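Local coordinates for iron uptake protein A2 (Synechocystis sp., PDB 2VOZ) that binds ferric iron in the periplasm, probably as a substrate-binding subunit of an ABC transporter that imports it, at residues Q32-S40 against P273-F281. Residues are numbered along the deposited sequence; the frame is centred on the assembly and turned at random.
Sequences QSRTINLYS and PNRDAAIAF
Ile36 is the main bump that strand 35-40 turns to helix 275-281, and its two branches go to different places. CG2 of Ile36 settles against the low surface left by two alanines, 3.6 Å from Ala277 CB and close to the backbone of Ala278. The other branch, turned between the backbone N and the carbonyl carbon (chi1 58°), carries CD1 over one face of the Phe281 ring, where the methyl makes a CH-pi contact 3.8 Å from the centroid, displaced toward the rim. Leu38 meets the same ring more loosely, its CD2 4.1 Å from Phe281 CZ, while Phe54 packs edge-to-face with it.

Short alanine side chains also make room for Arg34. Its chain turns about the CG-CD bond (chi3 80°), laying the guanidinium along the helix so that Ala280 CB sits over one face, 3.5 Å from Arg34 NH1.

Near the start of the helix the Thr35 carbonyl faces Asn274 and Ala277, with Thr35 O 3.4 Å from Asn274 CG and 3.5 Å from Ala277 CB. Asn274 occupies the N-cap position without a capping bond from its side chain; instead ND2 binds Asp81, whose OD2 also accepts the backbone N of Asn37. Replacing Asn274 with an alanine would probably leave Asp81 short of one donor and open a gap beside Thr35 O. The strand and helix axes cross at -74°, only 7.6 Å apart, a closeness the alanines permit. The arrangement is that of an alpha/beta domain of a periplasmic binding protein, with a helix packed across strand 35-40, which lies between parallel strands 56-61 and 82-86, and reaching 82-86 through Ala278 on Ile82.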
loop_
_atom_site.group_PDB
_atom_site.type_symbol
_atom_site.label_atom_id
_atom_site.label_comp_id
_atom_site.label_asym_id
_atom_site.label_seq_id
_atom_site.Cartn_x
_atom_site.Cartn_y
_atom_site.Cartn_z
ATOM N N GLN B 32 23.128 -19.574 2.379
ATOM C CA GLN B 32 22.099 -18.555 2.739
ATOM C C GLN B 32 22.674 -17.124 2.665
ATOM O O GLN B 32 23.889 -16.907 2.500
ATOM C CB GLN B 32 21.490 -18.848 4.125
ATOM C CG GLN B 32 20.519 -20.038 4.161
ATOM C CD GLN B 32 19.136 -19.706 3.590
ATOM O OE1 GLN B 32 18.649 -20.382 2.677
ATOM N NE2 GLN B 32 18.505 -18.649 4.120
ATOM N N SER B 33 21.783 -16.153 2.788
ATOM C CA SER B 33 22.120 -14.757 2.564
ATOM C C SER B 33 22.821 -14.171 3.768
ATOM O O SER B 33 22.698 -14.709 4.874
ATOM C CB SER B 33 20.832 -13.960 2.339
ATOM O OG SER B 33 20.036 -14.551 1.336
ATOM N N ARG B 34 23.538 -13.063 3.534
ATOM C CA ARG B 34 23.956 -12.148 4.591
ATOM C C ARG B 34 22.691 -11.675 5.248
ATOM O O ARG B 34 21.659 -11.494 4.593
ATOM C CB ARG B 34 24.675 -10.932 4.025
ATOM C CG ARG B 34 25.831 -11.294 3.129
ATOM C CD ARG B 34 26.913 -10.241 3.123
ATOM N NE ARG B 34 27.753 -10.371 4.313
ATOM C CZ ARG B 34 29.035 -10.018 4.395
ATOM N NH1 ARG B 34 29.684 -9.523 3.336
ATOM N NH2 ARG B 34 29.667 -10.181 5.550
ATOM N N THR B 35 22.764 -11.459 6.547
ATOM C CA THR B 35 21.595 -11.035 7.261
ATOM C C THR B 35 21.952 -9.947 8.258
ATOM O O THR B 35 23.031 -9.963 8.873
ATOM C CB THR B 35 20.871 -12.219 7.949
ATOM O OG1 THR B 35 19.660 -11.761 8.563
ATOM C CG2 THR B 35 21.753 -12.895 8.988
ATOM N N ILE B 36 21.050 -8.980 8.361
ATOM C CA ILE B 36 21.162 -7.959 9.414
ATOM C C ILE B 36 19.780 -7.575 9.914
ATOM O O ILE B 36 18.767 -7.767 9.231
ATOM C CB ILE B 36 21.838 -6.669 8.915
ATOM C CG1 ILE B 36 21.061 -6.083 7.730
ATOM C CG2 ILE B 36 23.321 -6.903 8.580
ATOM C CD1 ILE B 36 21.337 -4.589 7.546
ATOM N N ASN B 37 19.755 -6.983 11.105
ATOM C CA ASN B 37 18.540 -6.402 11.656
ATOM C C ASN B 37 18.694 -4.896 11.540
ATOM O O ASN B 37 19.504 -4.278 12.248
ATOM C CB ASN B 37 18.379 -6.813 13.123
ATOM C CG ASN B 37 18.346 -8.322 13.278
ATOM O OD1 ASN B 37 17.640 -9.002 12.528
ATOM N ND2 ASN B 37 19.155 -8.853 14.185
ATOM N N LEU B 38 17.928 -4.330 10.615
ATOM C CA LEU B 38 17.974 -2.909 10.339
ATOM C C LEU B 38 16.825 -2.207 11.025
ATOM O O LEU B 38 15.670 -2.500 10.738
ATOM C CB LEU B 38 17.890 -2.691 8.819
ATOM C CG LEU B 38 17.813 -1.229 8.354
ATOM C CD1 LEU B 38 19.064 -0.463 8.805
ATOM C CD2 LEU B 38 17.687 -1.195 6.821
ATOM N N TYR B 39 17.139 -1.299 11.936
ATOM C CA TYR B 39 16.136 -0.457 12.567
ATOM C C TYR B 39 16.208 0.849 11.788
ATOM O O TYR B 39 17.257 1.482 11.767
ATOM C CB TYR B 39 16.516 -0.159 14.025
ATOM C CG TYR B 39 16.340 -1.310 15.017
ATOM C CD1 TYR B 39 16.603 -2.620 14.655
ATOM C CD2 TYR B 39 15.977 -1.058 16.341
ATOM C CE1 TYR B 39 16.476 -3.684 15.596
ATOM C CE2 TYR B 39 15.858 -2.097 17.287
ATOM C CZ TYR B 39 16.101 -3.397 16.892
ATOM O OH TYR B 39 16.028 -4.425 17.802
ATOM N N SER B 40 15.124 1.238 11.138
ATOM C CA SER B 40 15.147 2.446 10.313
ATOM C C SER B 40 13.912 3.310 10.488
ATOM O O SER B 40 12.788 2.809 10.501
ATOM C CB SER B 40 15.327 2.087 8.831
ATOM O OG SER B 40 15.421 3.303 8.093
ATOM N N PRO B 273 24.781 -8.152 16.626
ATOM C CA PRO B 273 25.078 -9.586 16.482
ATOM C C PRO B 273 25.770 -9.944 15.162
ATOM O O PRO B 273 26.566 -10.896 15.117
ATOM C CB PRO B 273 23.696 -10.245 16.550
ATOM C CG PRO B 273 22.747 -9.209 16.210
ATOM C CD PRO B 273 23.341 -7.907 16.733
ATOM N N ASN B 274 25.468 -9.185 14.106
ATOM C CA ASN B 274 25.976 -9.471 12.765
ATOM C C ASN B 274 26.911 -8.337 12.321
ATOM O O ASN B 274 26.646 -7.651 11.336
ATOM C CB ASN B 274 24.809 -9.584 11.755
ATOM C CG ASN B 274 23.761 -10.615 12.135
ATOM O OD1 ASN B 274 23.954 -11.818 11.930
ATOM N ND2 ASN B 274 22.603 -10.145 12.636
ATOM N N ARG B 275 27.993 -8.128 13.061
ATOM C CA ARG B 275 28.812 -6.941 12.899
ATOM C C ARG B 275 29.426 -6.826 11.513
ATOM O O ARG B 275 29.388 -5.745 10.901
ATOM C CB ARG B 275 29.912 -6.868 13.956
ATOM C CG ARG B 275 30.696 -5.572 13.920
ATOM C CD ARG B 275 31.801 -5.646 14.955
ATOM N NE ARG B 275 32.442 -4.348 15.107
ATOM C CZ ARG B 275 33.512 -3.962 14.420
ATOM N NH1 ARG B 275 34.025 -2.752 14.610
ATOM N NH2 ARG B 275 34.064 -4.786 13.543
ATOM N N ASP B 276 30.040 -7.913 11.043
ATOM C CA ASP B 276 30.643 -7.883 9.714
ATOM C C ASP B 276 29.620 -7.617 8.609
ATOM O O ASP B 276 29.896 -6.842 7.678
ATOM C CB ASP B 276 31.406 -9.171 9.470
ATOM C CG ASP B 276 32.645 -9.269 10.322
ATOM O OD1 ASP B 276 33.371 -8.252 10.492
ATOM O OD2 ASP B 276 32.889 -10.367 10.851
ATOM N N ALA B 277 28.448 -8.246 8.712
ATOM C CA ALA B 277 27.382 -8.013 7.732
ATOM C C ALA B 277 26.902 -6.573 7.810
ATOM O O ALA B 277 26.556 -5.957 6.791
ATOM C CB ALA B 277 26.237 -8.989 7.926
ATOM N N ALA B 278 26.873 -6.025 9.032
ATOM C CA ALA B 278 26.415 -4.634 9.238
ATOM C C ALA B 278 27.355 -3.647 8.536
ATOM O O ALA B 278 26.928 -2.743 7.814
ATOM C CB ALA B 278 26.318 -4.317 10.772
ATOM N N ILE B 279 28.655 -3.884 8.692
ATOM C CA ILE B 279 29.635 -3.050 8.020
ATOM C C ILE B 279 29.498 -3.223 6.521
ATOM O O ILE B 279 29.509 -2.233 5.777
ATOM C CB ILE B 279 31.066 -3.346 8.530
ATOM C CG1 ILE B 279 31.161 -2.950 10.026
ATOM C CG2 ILE B 279 32.151 -2.707 7.601
ATOM C CD1 ILE B 279 32.422 -3.451 10.657
ATOM N N ALA B 280 29.315 -4.465 6.075
ATOM C CA ALA B 280 29.137 -4.755 4.647
ATOM C C ALA B 280 27.906 -4.019 4.082
ATOM O O ALA B 280 27.918 -3.535 2.947
ATOM C CB ALA B 280 29.010 -6.269 4.427
ATOM N N PHE B 281 26.869 -3.945 4.900
ATOM C CA PHE B 281 25.661 -3.262 4.518
ATOM C C PHE B 281 25.950 -1.770 4.353
ATOM O O PHE B 281 25.545 -1.190 3.346
ATOM C CB PHE B 281 24.542 -3.473 5.531
ATOM C CG PHE B 281 23.287 -2.763 5.151
ATOM C CD1 PHE B 281 22.488 -3.261 4.119
ATOM C CD2 PHE B 281 22.920 -1.590 5.792
ATOM C CE1 PHE B 281 21.319 -2.631 3.756
ATOM C CE2 PHE B 281 21.721 -0.936 5.410
ATOM C CZ PHE B 281 20.956 -1.452 4.392
#